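Local coordinates for protein acetylserotonin O-methyltransferase (Homo sapiens, PDB 4A6D) that catalyses the last step of melatonin synthesis, transferring a methyl group from S-adenosylmethionine to the hydroxyl of N-acetylserotonin, at residues P181-L186 with L247-R252; I206-I211 with I230-G235. All coordinates share one frame; numbering follows the deposited sequence.

Contact 1 (P181-L186 with L247-R252). With SAM (S-adenosylmethionine), chain D.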
# COMPACT_ATOMS: atom_id res chain seq x y z
N PRO A 181 8.25 41.73 11.32
CA PRO A 181 8.29 42.30 9.96
C PRO A 181 9.21 41.59 8.96
O PRO A 181 8.87 41.50 7.80
CB PRO A 181 8.77 43.74 10.20
CG PRO A 181 8.52 44.00 11.62
CD PRO A 181 8.70 42.72 12.33
N LEU A 182 10.36 41.11 9.42
CA LEU A 182 11.31 40.44 8.55
C LEU A 182 11.38 38.95 8.90
O LEU A 182 11.52 38.59 10.07
CB LEU A 182 12.65 41.19 8.63
CG LEU A 182 13.91 40.64 7.96
CD1 LEU A 182 13.68 40.25 6.48
CD2 LEU A 182 15.04 41.64 8.10
N MET A 183 11.19 38.08 7.88
CA MET A 183 11.16 36.63 8.10
C MET A 183 12.16 35.86 7.27
O MET A 183 12.58 36.32 6.22
CB MET A 183 9.74 36.07 7.83
CG MET A 183 8.66 36.72 8.62
SD MET A 183 7.09 35.91 8.30
CE MET A 183 5.99 36.94 9.23
N CYS A 184 12.48 34.64 7.71
CA CYS A 184 13.37 33.76 6.95
C CYS A 184 12.85 32.33 7.00
O CYS A 184 12.67 31.77 8.09
CB CYS A 184 14.83 33.85 7.41
SG CYS A 184 15.94 32.71 6.53
N ASP A 185 12.56 31.75 5.83
CA ASP A 185 12.11 30.35 5.72
C ASP A 185 13.34 29.49 5.48
O ASP A 185 13.89 29.48 4.38
CB ASP A 185 11.06 30.14 4.62
CG ASP A 185 10.29 28.82 4.74
OD1 ASP A 185 10.61 28.03 5.66
OD2 ASP A 185 9.40 28.57 3.90
N LEU A 186 13.83 28.85 6.56
CA LEU A 186 15.04 28.02 6.53
C LEU A 186 14.71 26.69 5.96
O LEU A 186 13.95 25.94 6.58
CB LEU A 186 15.63 27.87 7.94
CG LEU A 186 16.23 29.10 8.56
CD1 LEU A 186 16.38 28.91 10.02
CD2 LEU A 186 17.58 29.41 7.95
N LEU A 247 11.90 36.54 12.59
CA LEU A 247 11.32 35.19 12.67
C LEU A 247 12.01 34.22 11.73
O LEU A 247 12.14 34.49 10.52
CB LEU A 247 9.81 35.24 12.39
CG LEU A 247 9.03 33.93 12.42
CD1 LEU A 247 8.83 33.43 13.83
CD2 LEU A 247 7.70 34.07 11.72
N TYR A 248 12.43 33.08 12.28
CA TYR A 248 12.97 31.96 11.49
C TYR A 248 11.90 30.86 11.45
O TYR A 248 11.38 30.49 12.50
CB TYR A 248 14.32 31.47 12.05
CG TYR A 248 15.41 32.50 11.87
CD1 TYR A 248 16.15 32.56 10.68
CD2 TYR A 248 15.65 33.49 12.82
CE1 TYR A 248 17.10 33.55 10.47
CE2 TYR A 248 16.61 34.48 12.62
CZ TYR A 248 17.32 34.51 11.44
OH TYR A 248 18.31 35.44 11.24
N ILE A 249 11.52 30.41 10.24
CA ILE A 249 10.50 29.36 10.04
C ILE A 249 11.17 28.04 9.70
O ILE A 249 11.97 28.00 8.78
CB ILE A 249 9.44 29.76 8.97
CG1 ILE A 249 8.86 31.18 9.23
CG2 ILE A 249 8.35 28.67 8.82
CD1 ILE A 249 7.88 31.75 8.11
N LEU A 250 10.85 26.97 10.44
CA LEU A 250 11.39 25.64 10.14
C LEU A 250 10.22 24.69 9.85
O LEU A 250 9.63 24.14 10.79
CB LEU A 250 12.29 25.08 11.27
CG LEU A 250 13.70 25.63 11.47
CD1 LEU A 250 14.31 25.05 12.72
CD2 LEU A 250 14.61 25.27 10.32
N ALA A 251 9.80 24.60 8.57
CA ALA A 251 8.67 23.73 8.16
C ALA A 251 9.26 22.46 7.56
O ALA A 251 10.01 22.52 6.58
CB ALA A 251 7.78 24.44 7.14
N ARG A 252 8.99 21.32 8.22
CA ARG A 252 9.46 19.99 7.84
C ARG A 252 10.98 19.92 7.70
O ARG A 252 11.52 19.29 6.79
CB ARG A 252 8.74 19.46 6.59
CG ARG A 252 7.26 19.14 6.80
CD ARG A 252 6.51 19.68 5.62
NE ARG A 252 5.95 18.63 4.79
CZ ARG A 252 5.60 18.77 3.51
NH1 ARG A 252 5.83 19.92 2.88
NH2 ARG A 252 5.04 17.77 2.85
N SAM D . 10.14 23.77 4.09
CA SAM D . 9.70 23.06 2.87
C SAM D . 8.30 22.42 2.90
O SAM D . 7.85 22.07 3.97
OXT SAM D . 7.59 22.22 1.86
CB SAM D . 10.80 22.08 2.53
CG SAM D . 10.91 20.91 3.51
SD SAM D . 12.19 19.76 2.88
CE SAM D . 11.83 18.33 3.82
C5' SAM D . 13.68 20.22 3.83
C4' SAM D . 14.30 21.40 3.07
O4' SAM D . 15.51 21.67 3.75
C3' SAM D . 14.67 21.04 1.58
O3' SAM D . 14.17 22.03 0.67
C2' SAM D . 16.23 20.93 1.64
O2' SAM D . 16.96 21.24 0.46
C1' SAM D . 16.54 21.94 2.77
N9 SAM D . 17.87 21.71 3.38
C8 SAM D . 18.40 20.49 3.79
N7 SAM D . 19.58 20.66 4.29
C5 SAM D . 19.93 22.01 4.19
C6 SAM D . 21.05 22.79 4.52
N6 SAM D . 22.10 22.20 5.16
N1 SAM D . 21.02 24.15 4.30
C2 SAM D . 19.99 24.74 3.68
N3 SAM D . 18.91 24.01 3.34
C4 SAM D . 18.81 22.70 3.62
O HOH W 1 11.23 25.55 6.49

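Contact 2 (I206-I211 with I230-G235). With SAM (S-adenosylmethionine), chain D.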
# COMPACT_ATOMS: atom_id res chain seq x y z
N ILE A 206 10.14 38.41 3.39
CA ILE A 206 10.73 37.09 3.66
C ILE A 206 11.92 36.68 2.74
O ILE A 206 11.87 36.90 1.52
CB ILE A 206 9.61 36.00 3.67
CG1 ILE A 206 10.07 34.66 4.30
CG2 ILE A 206 9.02 35.79 2.28
CD1 ILE A 206 8.91 33.78 4.86
N THR A 207 12.94 36.01 3.32
CA THR A 207 14.01 35.39 2.55
C THR A 207 13.85 33.86 2.60
O THR A 207 13.73 33.29 3.69
CB THR A 207 15.37 35.88 3.00
OG1 THR A 207 15.38 37.28 2.80
CG2 THR A 207 16.52 35.23 2.22
N VAL A 208 13.84 33.21 1.43
CA VAL A 208 13.81 31.75 1.36
C VAL A 208 15.28 31.28 1.38
O VAL A 208 16.06 31.67 0.51
CB VAL A 208 13.01 31.20 0.16
CG1 VAL A 208 13.09 29.68 0.08
CG2 VAL A 208 11.54 31.64 0.22
N PHE A 209 15.66 30.52 2.42
CA PHE A 209 17.01 29.98 2.56
C PHE A 209 17.04 28.49 2.23
O PHE A 209 16.28 27.70 2.79
CB PHE A 209 17.58 30.24 3.96
CG PHE A 209 19.05 29.93 4.11
CD1 PHE A 209 19.49 28.63 4.37
CD2 PHE A 209 20.01 30.93 3.95
CE1 PHE A 209 20.84 28.35 4.50
CE2 PHE A 209 21.36 30.65 4.10
CZ PHE A 209 21.77 29.37 4.39
N ASP A 210 17.93 28.09 1.33
CA ASP A 210 18.09 26.69 0.95
C ASP A 210 19.44 26.45 0.29
O ASP A 210 20.19 27.40 0.09
CB ASP A 210 16.90 26.20 0.08
CG ASP A 210 16.47 24.78 0.42
OD1 ASP A 210 17.27 23.84 0.19
OD2 ASP A 210 15.30 24.60 0.87
N ILE A 211 19.74 25.17 -0.03
CA ILE A 211 21.00 24.78 -0.66
C ILE A 211 21.04 25.34 -2.09
O ILE A 211 19.97 25.39 -2.73
CB ILE A 211 21.25 23.24 -0.59
CG1 ILE A 211 20.24 22.44 -1.43
CG2 ILE A 211 21.30 22.75 0.87
CD1 ILE A 211 20.68 21.07 -1.85
N ILE A 230 9.42 38.67 -1.46
CA ILE A 230 10.22 37.44 -1.36
C ILE A 230 11.61 37.59 -1.98
O ILE A 230 11.74 38.06 -3.11
CB ILE A 230 9.45 36.21 -1.91
CG1 ILE A 230 8.00 36.18 -1.38
CG2 ILE A 230 10.18 34.89 -1.62
CD1 ILE A 230 6.99 35.56 -2.34
N ASP A 231 12.62 37.14 -1.24
CA ASP A 231 14.04 37.15 -1.60
C ASP A 231 14.56 35.71 -1.45
O ASP A 231 13.90 34.89 -0.82
CB ASP A 231 14.78 38.13 -0.66
CG ASP A 231 16.30 38.19 -0.77
OD1 ASP A 231 16.83 37.95 -1.88
OD2 ASP A 231 16.95 38.53 0.25
N PHE A 232 15.72 35.41 -2.05
CA PHE A 232 16.36 34.09 -1.96
C PHE A 232 17.80 34.23 -1.53
O PHE A 232 18.51 35.10 -2.03
CB PHE A 232 16.31 33.39 -3.31
CG PHE A 232 15.02 32.64 -3.56
CD1 PHE A 232 14.87 31.33 -3.15
CD2 PHE A 232 13.95 33.27 -4.19
CE1 PHE A 232 13.66 30.65 -3.36
CE2 PHE A 232 12.75 32.59 -4.39
CZ PHE A 232 12.61 31.29 -3.97
N GLN A 233 18.23 33.42 -0.57
CA GLN A 233 19.62 33.30 -0.14
C GLN A 233 19.92 31.80 -0.24
O GLN A 233 19.13 30.96 0.18
CB GLN A 233 19.93 33.83 1.29
CG GLN A 233 21.45 34.06 1.52
CD GLN A 233 21.96 34.46 2.92
OE1 GLN A 233 21.66 35.56 3.47
NE2 GLN A 233 22.94 33.68 3.43
N GLU A 234 21.05 31.49 -0.84
CA GLU A 234 21.53 30.13 -0.96
C GLU A 234 22.63 29.89 0.08
O GLU A 234 23.39 30.81 0.42
CB GLU A 234 22.01 29.81 -2.39
CG GLU A 234 23.01 30.80 -2.96
CD GLU A 234 23.55 30.41 -4.31
OE1 GLU A 234 22.76 29.91 -5.16
OE2 GLU A 234 24.76 30.64 -4.55
N GLY A 235 22.70 28.66 0.57
CA GLY A 235 23.70 28.26 1.54
C GLY A 235 23.38 27.01 2.32
O GLY A 235 22.44 26.27 2.01
N SAM D . 10.14 23.77 4.09
CA SAM D . 9.70 23.06 2.87
C SAM D . 8.30 22.42 2.90
O SAM D . 7.85 22.07 3.97
OXT SAM D . 7.59 22.22 1.86
CB SAM D . 10.80 22.08 2.53
CG SAM D . 10.91 20.91 3.51
SD SAM D . 12.19 19.76 2.88
CE SAM D . 11.83 18.33 3.82
C5' SAM D . 13.68 20.22 3.83
C4' SAM D . 14.30 21.40 3.07
O4' SAM D . 15.51 21.67 3.75
C3' SAM D . 14.67 21.04 1.58
O3' SAM D . 14.17 22.03 0.67
C2' SAM D . 16.23 20.93 1.64
O2' SAM D . 16.96 21.24 0.46
C1' SAM D . 16.54 21.94 2.77
N9 SAM D . 17.87 21.71 3.38
C8 SAM D . 18.40 20.49 3.79
N7 SAM D . 19.58 20.66 4.29
C5 SAM D . 19.93 22.01 4.19
C6 SAM D . 21.05 22.79 4.52
N6 SAM D . 22.10 22.20 5.16
N1 SAM D . 21.02 24.15 4.30
C2 SAM D . 19.99 24.74 3.68
N3 SAM D . 18.91 24.01 3.34
C4 SAM D . 18.81 22.70 3.62

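Contact 1 (P181-L186 with L247-R252)
Cys184 and Leu186 pack against the ring of Tyr248 on one face of the parallel ladder between strands 182-186 and 247-251. The tyrosine CG lies beside its own backbone N and anti to the carbonyl carbon (chi1 -68°), which brings the CD1 side of the ring alongside strand 182-186. There Leu186 CD1 meets Tyr248 CD1 at 3.7 Å, while Cys184 CB meets the same ring at CD1 and CE1. Cys184 SG makes an oblique sulfur-aromatic contact, 5.2 Å from the ring centroid. Beyond the contact Tyr248 OH is hydrogen-bonded to Pro243 O, which ties down the far end of the ring. Leu250 CD2 reaches back to Leu186 CB, 3.7 Å away, and extends this apolar row.

On the other face Met183 and Leu247 run side by side in the same direction. The methionine chain is extended beyond CG, which carries SD to 3.9 Å from Leu247 CD2, with Ile249 CD1 slightly farther from the sulfur. Asp185 slants across Ile249, its OD1 over CB and CG2. One water lies 2.7 Å from each of Asp185 OD1, Leu186 O and Ala251 N, accepting from the amide, and bridges the strands where direct pairing ends. Four backbone bonds precede it; the straightest joins Ile249 N to Cys184 O (170°).

Strand 247-251 then runs into the cofactor pocket: Ala251 O accepts from the SAM amino N at 2.8 Å, and Arg252, bent at chi2 and chi3, gives NH1 to SAM O at 3.1 Å. This is the carboxyl-end cofactor site of a Rossmann-like methyltransferase sheet. Helix 259-272 packs on the Tyr248 face through Ile269, with strand 205-210 beyond 182-186 and strand 278-283 beyond 247-251.

Contact 2 (I206-I211 with I230-G235)
Phe209 and Gln233 cross on one face of the parallel pair 206-210 and 230-234, with ring and amide planes 66° apart. Gln233 NE2 comes to the ring edge in its plane, 3.5 Å from Phe209 CE2, and is also weakly hydrogen-bonded to Pro241 O. With its CG anti to the backbone N (chi1 -170°), Phe209 reaches forward along the sheet until CZ lies 3.5 Å from Gly235 C and CE1 lies 3.8 Å from SAM C2. With only an alanine in place of Phe209, the backbone of Gly235 and adenine C2 are likely to lose the ring packed against them, leaving a gap.

Two residues earlier on the same face, Thr207 and Asp231 lie side by side, pointing the same way. Thr207 OG1 donates to Asp231 OD2 over 3.2 Å, on the anti side and well out of the carboxylate plane.

On the opposite face the first rungs are apolar: Val208 CB lies 3.6 Å from Phe232 CE1, Val208 CG2 sits over one face of that ring, and Ile206 CG2 meets Ile230 CG1.

At the carboxyl end Asp210 turns its carboxylate to the SAM ribose, OD1 taking O2' at 2.6 Å and OD2 taking O3' at 2.8 Å; an acidic residue closing the second strand and taking both ribose hydroxyls is common in class I methyltransferases. Ile211 N and Gly189 N also donate to OD1 and OD2 respectively, steadying the group. Strand 230-234 is outermost in the chain's sheet; helices 192-200 and 212-221 cover the Val208 and Phe232 face, and strand 182-186 follows beyond 206-210.

How the contacts relate
The two contacts are adjoining parts of the parallel portion of one mixed sheet, in the order 230-234, 205-210, 182-186, 247-251, with centres about 10 Å apart. Strands 182-186 and 205-210 join them: Asp185 N lies 2.9 Å from Thr207 O and Asp185 O lies 2.8 Å from Phe209 N, both probable hydrogen bonds. Phe209 of contact 2 also packs on Cys184 and Leu186 of contact 1. Both end at the same cofactor, but hold different parts of it: contact 1 binds the methionine moiety, contact 2 the ribose and adenine. Gly187 O and Phe237 N add further bonds to SAM, and Phe237 itself touches Phe209.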